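Long-range contacts in esterase (Uncultured bacterium, PDB 5EGN), which probably hydrolyses carboxylic esters and opens the lactone ring of N-acyl homoserine lactones, using an alpha/beta hydrolase fold: residues G143-G148 against D214-V219; E147-A152 against G241-L246; V208-E213 against A220-L225. The protein carries 2 engineered substitutions. All coordinates share one frame; numbering follows the deposited sequence.

Interaction 1: G143-G148 against D214-V219; sequences GGLLEG and DLVTTV. Engineered in segment 214-219: Val216 (natural residue Ala).
Gly148 and Leu215 bring the two backbones closest together, their CA atoms 5.0 Å apart, where the turn after helix 138-146 faces the loop that follows strand 206-211. Leu215 N donates to Gly148 O over 2.9 Å, fairly straight at 157°. Gly148 N binds Leu145 O, so Gly148 bonds back to the helix through its N-H and across to the loop through its carbonyl. Leu215 CB passes 3.4 Å from Gly148 O, and its chain continues over the glycine. The apolar part of the contact is Leu145 against Val216, an engineered residue that replaces alanine. With Leu145 CG anti to the backbone N (chi1 -179°), CD2 reaches across to Val216 CG2 at 3.6 Å, the two side chains crossing at about a right angle. Val216 CG2 also lies beside Leu145 O and touches Ala149. Asp214 folds its carboxylate back over its own loop: OD1 accepts from Thr217 N at 2.9 Å, met from above the carboxylate plane, an Asx motif that fixes the rotation of the group. The other oxygen, OD2, is hydrogen-bonded to His242 ND1. A loop aspartate placed after this strand and paired with a histidine is consistent with the acid of an alpha/beta hydrolase catalytic triad.

Interaction 2: E147-A152 against G241-L246; sequences EGAVSA and GHFYQL
Ala149 and Val150 both pack against the Phe243 ring, near CE2 and CD2. Ala149 CB sits obliquely to the ring, 3.7 Å from Phe243 CE2, while Val150 CG1 comes up at the edge, near the ring plane, 4.0 Å from Phe243 CD2. Phe243 CG stands anti to its own carbonyl carbon (chi1 -45°), which swings the ring back toward the 147-152 loop; there His242 CB lies against one face, 3.7 Å above the plane and offset toward the rim. Met165 of helix 159-168 also touches the ring. His242 starts out toward Ala149, the two CB atoms 3.8 Å apart, but its imidazole leads away, with Phe243 CZ in plane at its edge. ND1 is hydrogen-bonded to Asp214, and the side chain touches Ser93 of a sequence that fits the nucleophile elbow, so the three are probably the catalytic triad of this alpha/beta hydrolase, and the contact lies beside its histidine loop. An alanine in place of Phe243 would probably open a gap beside Ala149 and Val150 and strip His242 CB of the ring that covers it. His242 N also donates to Ala149 O; the modelled distance is unusually short, so its exact length is doubtful. Gly241 runs close to the Ala149-Ser151 backbone, its CA 4.2 Å from Val150 CA. Just beyond, the buried Ser151 OG is hydrogen-bonded to Asp239 O and to Glu247, whose carboxylate also takes the N-H groups of Gly241 and Phe243.

Interaction 3: V208-E213 against A220-L225; sequences VVAGEE and ANNQLL
Van der Waals contact alone joins Val208 and Ala210 to Asn222 and Leu225, with no hydrogen bond between the two segments. Val208 and Ala210, on the same side of strand 206-211, both point toward the helix. Val208 has its two methyl groups divided between two helix residues three apart: CG1, anti to the backbone N (chi1 -176°), lies 3.9 Å from Asn222 CB, and CG2 looks to Leu225 CB at 4.4 Å. The axes of 208-211 and 220-225 run antiparallel, at 170° and 8.4 Å apart at closest approach, as expected for the first half of a beta-alpha-beta crossover: strand 206-211, helix 219-228, then strand 233-237, which pairs in parallel beside the first. The other contact sets a methyl group against an amide. Ala210 CB lies over the face of the Asn222 carboxamide, displaced toward its nitrogen, 3.2 Å from ND2 and 3.5 Å from CG. The oxygen of this buried side chain finds its partner outside the two segments: Asn222 OD1 accepts from Ser118 N, in the loop following the neighbouring strand 110-116, which fixes how the amide turns above the alanine. Val209 points the other way, packing on Leu114, Leu116 and Ile237.

How the interactions relate
From the N terminus, the chain runs from the last turn of helix 138-146 into the turn before helix 152-157, in the helical insertion between strands 110-116 and 206-211. Interaction 1 closes the excursion from there to the loop after strand 206-211; interaction 2 starts from the same stretch, shares Glu147 and Gly148, and closes a longer one ending at the loop that leads into helix 244-247. Interaction 3, between that strand and helix 219-228, falls wholly within the longer loop but crosses interaction 1, since 214-219 lies between its segments. Interactions 1 and 2 adjoin at the probable acid-histidine pair, and Ala152 N reaches Glu213 OE1, so the helical insertion is joined to the sheet's probable catalytic loops.

Interaction 1: G143-G148 against D214-V219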
loop_
_atom_site.group_PDB
_atom_site.type_symbol
_atom_site.label_atom_id
_atom_site.label_comp_id
_atom_site.label_asym_id
_atom_site.label_seq_id
_atom_site.Cartn_x
_atom_site.Cartn_y
_atom_site.Cartn_z
ATOM N N GLY A 143 -20.237 -7.746 1.964
ATOM C CA GLY A 143 -19.437 -8.954 1.838
ATOM C C GLY A 143 -19.913 -9.800 0.671
ATOM O O GLY A 143 -19.122 -10.237 -0.176
ATOM N N GLY A 144 -21.225 -10.019 0.625
ATOM C CA GLY A 144 -21.843 -10.736 -0.474
ATOM C C GLY A 144 -21.502 -10.137 -1.826
ATOM O O GLY A 144 -21.262 -10.862 -2.790
ATOM N N LEU A 145 -21.477 -8.810 -1.897
ATOM C CA LEU A 145 -21.106 -8.124 -3.130
ATOM C C LEU A 145 -19.636 -8.352 -3.462
ATOM O O LEU A 145 -19.262 -8.481 -4.628
ATOM C CB LEU A 145 -21.390 -6.624 -3.018
ATOM C CG LEU A 145 -21.069 -5.754 -4.236
ATOM C CD1 LEU A 145 -22.237 -4.838 -4.535
ATOM C CD2 LEU A 145 -19.806 -4.938 -4.008
ATOM N N LEU A 146 -18.806 -8.409 -2.426
ATOM C CA LEU A 146 -17.368 -8.543 -2.611
ATOM C C LEU A 146 -16.959 -9.947 -3.033
ATOM O O LEU A 146 -15.891 -10.137 -3.618
ATOM C CB LEU A 146 -16.631 -8.144 -1.334
ATOM C CG LEU A 146 -15.823 -6.861 -1.516
ATOM C CD1 LEU A 146 -16.679 -5.786 -2.165
ATOM C CD2 LEU A 146 -15.275 -6.379 -0.192
ATOM N N GLU A 147 -17.807 -10.929 -2.748
ATOM C CA GLU A 147 -17.539 -12.285 -3.221
ATOM C C GLU A 147 -17.691 -12.399 -4.741
ATOM O O GLU A 147 -17.307 -13.406 -5.336
ATOM C CB GLU A 147 -18.452 -13.289 -2.518
ATOM C CG GLU A 147 -17.922 -13.728 -1.164
ATOM C CD GLU A 147 -18.878 -14.632 -0.415
ATOM O OE1 GLU A 147 -19.997 -14.868 -0.917
ATOM O OE2 GLU A 147 -18.507 -15.112 0.676
ATOM N N GLY A 148 -18.241 -11.364 -5.367
ATOM C CA GLY A 148 -18.369 -11.329 -6.811
ATOM C C GLY A 148 -17.390 -10.358 -7.444
ATOM O O GLY A 148 -17.455 -10.086 -8.643
ATOM N N ASP A 214 -15.944 -10.276 -13.162
ATOM C CA ASP A 214 -16.431 -9.187 -12.323
ATOM C C ASP A 214 -17.957 -9.137 -12.353
ATOM O O ASP A 214 -18.570 -8.991 -13.412
ATOM C CB ASP A 214 -15.839 -7.848 -12.767
ATOM C CG ASP A 214 -16.074 -6.736 -11.754
ATOM O OD1 ASP A 214 -16.892 -6.914 -10.825
ATOM O OD2 ASP A 214 -15.439 -5.670 -11.893
ATOM N N LEU A 215 -18.559 -9.266 -11.173
ATOM C CA LEU A 215 -20.012 -9.255 -11.020
ATOM C C LEU A 215 -20.470 -7.964 -10.342
ATOM O O LEU A 215 -21.643 -7.595 -10.428
ATOM C CB LEU A 215 -20.475 -10.480 -10.224
ATOM C CG LEU A 215 -20.267 -11.812 -10.939
ATOM C CD1 LEU A 215 -20.480 -12.993 -10.011
ATOM C CD2 LEU A 215 -21.204 -11.903 -12.122
ATOM N N VAL A 216 -19.534 -7.287 -9.675
ATOM C CA VAL A 216 -19.758 -5.959 -9.107
ATOM C C VAL A 216 -19.919 -4.937 -10.230
ATOM O O VAL A 216 -20.834 -4.108 -10.210
ATOM C CB VAL A 216 -18.586 -5.536 -8.196
ATOM C CG1 VAL A 216 -18.735 -4.097 -7.743
ATOM C CG2 VAL A 216 -18.496 -6.461 -6.997
ATOM N N THR A 217 -19.000 -4.999 -11.192
ATOM C CA THR A 217 -19.103 -4.248 -12.434
ATOM C C THR A 217 -19.050 -5.256 -13.587
ATOM O O THR A 217 -17.989 -5.816 -13.901
ATOM C CB THR A 217 -17.990 -3.177 -12.554
ATOM O OG1 THR A 217 -18.450 -1.957 -11.960
ATOM C CG2 THR A 217 -17.639 -2.893 -14.009
ATOM N N THR A 218 -20.210 -5.516 -14.187
ATOM C CA THR A 218 -20.324 -6.552 -15.203
ATOM C C THR A 218 -19.629 -6.145 -16.495
ATOM O O THR A 218 -19.345 -4.968 -16.716
ATOM C CB THR A 218 -21.797 -6.895 -15.498
ATOM O OG1 THR A 218 -22.452 -5.786 -16.126
ATOM C CG2 THR A 218 -22.544 -7.264 -14.219
ATOM N N VAL A 219 -19.347 -7.130 -17.341
ATOM C CA VAL A 219 -18.698 -6.870 -18.617
ATOM C C VAL A 219 -19.568 -5.931 -19.446
ATOM O O VAL A 219 -19.060 -5.042 -20.126
ATOM C CB VAL A 219 -18.422 -8.177 -19.387
ATOM C CG1 VAL A 219 -17.934 -7.882 -20.798
ATOM C CG2 VAL A 219 -17.401 -9.011 -18.640
#

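Interaction 2: E147-A152 against G241-L246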
loop_
_atom_site.group_PDB
_atom_site.type_symbol
_atom_site.label_atom_id
_atom_site.label_comp_id
_atom_site.label_asym_id
_atom_site.label_seq_id
_atom_site.Cartn_x
_atom_site.Cartn_y
_atom_site.Cartn_z
ATOM N N GLU A 147 -17.807 -10.929 -2.748
ATOM C CA GLU A 147 -17.539 -12.285 -3.221
ATOM C C GLU A 147 -17.691 -12.399 -4.741
ATOM O O GLU A 147 -17.307 -13.406 -5.336
ATOM C CB GLU A 147 -18.452 -13.289 -2.518
ATOM C CG GLU A 147 -17.922 -13.728 -1.164
ATOM C CD GLU A 147 -18.878 -14.632 -0.415
ATOM O OE1 GLU A 147 -19.997 -14.868 -0.917
ATOM O OE2 GLU A 147 -18.507 -15.112 0.676
ATOM N N GLY A 148 -18.241 -11.364 -5.367
ATOM C CA GLY A 148 -18.369 -11.329 -6.811
ATOM C C GLY A 148 -17.390 -10.358 -7.444
ATOM O O GLY A 148 -17.455 -10.086 -8.643
ATOM N N ALA A 149 -16.471 -9.841 -6.631
ATOM C CA ALA A 149 -15.512 -8.838 -7.083
ATOM C C ALA A 149 -14.166 -9.449 -7.456
ATOM O O ALA A 149 -13.328 -8.789 -8.072
ATOM C CB ALA A 149 -15.320 -7.778 -6.011
ATOM N N VAL A 150 -13.953 -10.703 -7.076
ATOM C CA VAL A 150 -12.707 -11.383 -7.403
ATOM C C VAL A 150 -12.979 -12.684 -8.148
ATOM O O VAL A 150 -14.001 -13.334 -7.930
ATOM C CB VAL A 150 -11.872 -11.675 -6.140
ATOM C CG1 VAL A 150 -11.255 -10.391 -5.603
ATOM C CG2 VAL A 150 -12.724 -12.349 -5.077
ATOM N N SER A 151 -12.062 -13.057 -9.033
ATOM C CA SER A 151 -12.216 -14.277 -9.813
ATOM C C SER A 151 -11.984 -15.505 -8.944
ATOM O O SER A 151 -11.450 -15.401 -7.839
ATOM C CB SER A 151 -11.254 -14.285 -11.002
ATOM O OG SER A 151 -9.913 -14.450 -10.577
ATOM N N ALA A 152 -12.395 -16.665 -9.446
ATOM C CA ALA A 152 -12.193 -17.922 -8.740
ATOM C C ALA A 152 -10.704 -18.209 -8.589
ATOM O O ALA A 152 -10.248 -18.667 -7.538
ATOM C CB ALA A 152 -12.888 -19.062 -9.473
ATOM N N GLY A 241 -11.466 -10.267 -11.641
ATOM C CA GLY A 241 -12.709 -9.644 -11.224
ATOM C C GLY A 241 -12.627 -8.124 -11.232
ATOM O O GLY A 241 -12.422 -7.514 -12.281
ATOM N N HIS A 242 -12.774 -7.512 -10.059
ATOM C CA HIS A 242 -12.871 -6.058 -9.942
ATOM C C HIS A 242 -11.513 -5.381 -9.791
ATOM O O HIS A 242 -11.378 -4.185 -10.044
ATOM C CB HIS A 242 -13.759 -5.688 -8.748
ATOM C CG HIS A 242 -14.422 -4.352 -8.869
ATOM N ND1 HIS A 242 -15.262 -4.030 -9.915
ATOM C CD2 HIS A 242 -14.387 -3.261 -8.069
ATOM C CE1 HIS A 242 -15.707 -2.797 -9.757
ATOM N NE2 HIS A 242 -15.191 -2.308 -8.643
ATOM N N PHE A 243 -10.506 -6.144 -9.386
ATOM C CA PHE A 243 -9.222 -5.553 -9.031
ATOM C C PHE A 243 -8.058 -6.117 -9.839
ATOM O O PHE A 243 -7.211 -6.829 -9.306
ATOM C CB PHE A 243 -8.962 -5.744 -7.537
ATOM C CG PHE A 243 -10.150 -5.427 -6.674
ATOM C CD1 PHE A 243 -10.454 -4.118 -6.341
ATOM C CD2 PHE A 243 -10.966 -6.441 -6.199
ATOM C CE1 PHE A 243 -11.548 -3.826 -5.548
ATOM C CE2 PHE A 243 -12.059 -6.156 -5.406
ATOM C CZ PHE A 243 -12.352 -4.847 -5.081
ATOM N N TYR A 244 -8.018 -5.778 -11.124
ATOM C CA TYR A 244 -6.950 -6.212 -12.019
ATOM C C TYR A 244 -5.571 -5.796 -11.505
ATOM O O TYR A 244 -4.595 -6.528 -11.667
ATOM C CB TYR A 244 -7.181 -5.643 -13.423
ATOM C CG TYR A 244 -6.326 -6.256 -14.512
ATOM C CD1 TYR A 244 -5.719 -7.493 -14.340
ATOM C CD2 TYR A 244 -6.127 -5.592 -15.716
ATOM C CE1 TYR A 244 -4.937 -8.050 -15.336
ATOM C CE2 TYR A 244 -5.348 -6.141 -16.715
ATOM C CZ TYR A 244 -4.757 -7.369 -16.522
ATOM O OH TYR A 244 -3.981 -7.917 -17.518
ATOM N N GLN A 245 -5.495 -4.627 -10.877
ATOM C CA GLN A 245 -4.215 -4.099 -10.416
ATOM C C GLN A 245 -3.669 -4.891 -9.230
ATOM O O GLN A 245 -2.487 -4.792 -8.902
ATOM C CB GLN A 245 -4.339 -2.617 -10.045
ATOM C CG GLN A 245 -4.984 -2.343 -8.696
ATOM C CD GLN A 245 -6.493 -2.244 -8.774
ATOM O OE1 GLN A 245 -7.162 -3.149 -9.269
ATOM N NE2 GLN A 245 -7.038 -1.134 -8.289
ATOM N N LEU A 246 -4.529 -5.679 -8.593
ATOM C CA LEU A 246 -4.109 -6.519 -7.474
ATOM C C LEU A 246 -4.096 -8.001 -7.840
ATOM O O LEU A 246 -3.247 -8.757 -7.365
ATOM C CB LEU A 246 -5.018 -6.297 -6.264
ATOM C CG LEU A 246 -4.716 -5.082 -5.388
ATOM C CD1 LEU A 246 -5.628 -5.071 -4.172
ATOM C CD2 LEU A 246 -3.256 -5.079 -4.967
#

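Interaction 3: V208-E213 against A220-L225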
loop_
_atom_site.group_PDB
_atom_site.type_symbol
_atom_site.label_atom_id
_atom_site.label_comp_id
_atom_site.label_asym_id
_atom_site.label_seq_id
_atom_site.Cartn_x
_atom_site.Cartn_y
_atom_site.Cartn_z
ATOM N N VAL A 208 -10.744 1.232 -21.706
ATOM C CA VAL A 208 -11.608 0.626 -20.700
ATOM C C VAL A 208 -11.200 -0.823 -20.474
ATOM O O VAL A 208 -11.087 -1.599 -21.422
ATOM C CB VAL A 208 -13.091 0.693 -21.107
ATOM C CG1 VAL A 208 -13.972 0.148 -19.995
ATOM C CG2 VAL A 208 -13.483 2.122 -21.438
ATOM N N VAL A 209 -10.967 -1.183 -19.216
ATOM C CA VAL A 209 -10.494 -2.520 -18.881
ATOM C C VAL A 209 -11.458 -3.226 -17.936
ATOM O O VAL A 209 -11.793 -2.708 -16.871
ATOM C CB VAL A 209 -9.097 -2.476 -18.240
ATOM C CG1 VAL A 209 -8.562 -3.883 -18.034
ATOM C CG2 VAL A 209 -8.151 -1.662 -19.107
ATOM N N ALA A 210 -11.898 -4.416 -18.333
ATOM C CA ALA A 210 -12.894 -5.157 -17.572
ATOM C C ALA A 210 -12.439 -6.578 -17.266
ATOM O O ALA A 210 -11.820 -7.237 -18.101
ATOM C CB ALA A 210 -14.207 -5.186 -18.326
ATOM N N GLY A 211 -12.751 -7.045 -16.061
ATOM C CA GLY A 211 -12.495 -8.422 -15.688
ATOM C C GLY A 211 -13.649 -9.301 -16.128
ATOM O O GLY A 211 -14.810 -8.909 -16.017
ATOM N N GLU A 212 -13.332 -10.488 -16.635
ATOM C CA GLU A 212 -14.350 -11.406 -17.134
ATOM C C GLU A 212 -15.314 -11.857 -16.039
ATOM O O GLU A 212 -16.515 -11.994 -16.275
ATOM C CB GLU A 212 -13.688 -12.628 -17.774
ATOM C CG GLU A 212 -14.662 -13.668 -18.296
ATOM C CD GLU A 212 -14.041 -15.046 -18.385
ATOM O OE1 GLU A 212 -12.970 -15.252 -17.777
ATOM O OE2 GLU A 212 -14.623 -15.923 -19.058
ATOM N N GLU A 213 -14.785 -12.079 -14.840
ATOM C CA GLU A 213 -15.586 -12.612 -13.743
ATOM C C GLU A 213 -16.092 -11.540 -12.784
ATOM O O GLU A 213 -16.610 -11.857 -11.712
ATOM C CB GLU A 213 -14.783 -13.647 -12.957
ATOM C CG GLU A 213 -14.409 -14.877 -13.754
ATOM C CD GLU A 213 -13.747 -15.936 -12.898
ATOM O OE1 GLU A 213 -14.197 -16.142 -11.753
ATOM O OE2 GLU A 213 -12.769 -16.554 -13.366
ATOM N N ALA A 220 -20.880 -6.120 -19.357
ATOM C CA ALA A 220 -21.833 -5.258 -20.045
ATOM C C ALA A 220 -21.702 -3.802 -19.595
ATOM O O ALA A 220 -21.788 -2.881 -20.412
ATOM C CB ALA A 220 -23.252 -5.758 -19.819
ATOM N N ASN A 221 -21.484 -3.600 -18.298
ATOM C CA ASN A 221 -21.342 -2.257 -17.741
ATOM C C ASN A 221 -20.142 -1.508 -18.322
ATOM O O ASN A 221 -20.248 -0.331 -18.663
ATOM C CB ASN A 221 -21.228 -2.316 -16.216
ATOM C CG ASN A 221 -22.497 -2.819 -15.551
ATOM O OD1 ASN A 221 -22.449 -3.654 -14.650
ATOM N ND2 ASN A 221 -23.640 -2.315 -16.001
ATOM N N ASN A 222 -19.004 -2.186 -18.431
ATOM C CA ASN A 222 -17.829 -1.586 -19.057
ATOM C C ASN A 222 -18.026 -1.418 -20.557
ATOM O O ASN A 222 -17.518 -0.473 -21.158
ATOM C CB ASN A 222 -16.577 -2.425 -18.801
ATOM C CG ASN A 222 -16.287 -2.606 -17.329
ATOM O OD1 ASN A 222 -15.747 -1.715 -16.672
ATOM N ND2 ASN A 222 -16.630 -3.773 -16.805
ATOM N N GLN A 223 -18.758 -2.351 -21.159
ATOM C CA GLN A 223 -19.029 -2.303 -22.589
ATOM C C GLN A 223 -19.830 -1.062 -22.939
ATOM O O GLN A 223 -19.599 -0.445 -23.973
ATOM C CB GLN A 223 -19.770 -3.558 -23.045
ATOM C CG GLN A 223 -18.863 -4.758 -23.242
ATOM C CD GLN A 223 -19.624 -6.030 -23.527
ATOM O OE1 GLN A 223 -20.834 -6.103 -23.317
ATOM N NE2 GLN A 223 -18.918 -7.044 -24.013
ATOM N N LEU A 224 -20.766 -0.699 -22.071
ATOM C CA LEU A 224 -21.551 0.513 -22.266
ATOM C C LEU A 224 -20.638 1.735 -22.313
ATOM O O LEU A 224 -20.880 2.680 -23.064
ATOM C CB LEU A 224 -22.595 0.660 -21.156
ATOM C CG LEU A 224 -23.536 1.862 -21.222
ATOM C CD1 LEU A 224 -24.941 1.445 -20.840
ATOM C CD2 LEU A 224 -23.055 2.968 -20.306
ATOM N N LEU A 225 -19.581 1.701 -21.508
ATOM C CA LEU A 225 -18.594 2.774 -21.478
ATOM C C LEU A 225 -17.765 2.799 -22.756
ATOM O O LEU A 225 -17.637 3.836 -23.403
ATOM C CB LEU A 225 -17.673 2.621 -20.266
ATOM C CG LEU A 225 -18.032 3.383 -18.988
ATOM C CD1 LEU A 225 -19.501 3.221 -18.640
ATOM C CD2 LEU A 225 -17.153 2.916 -17.837
#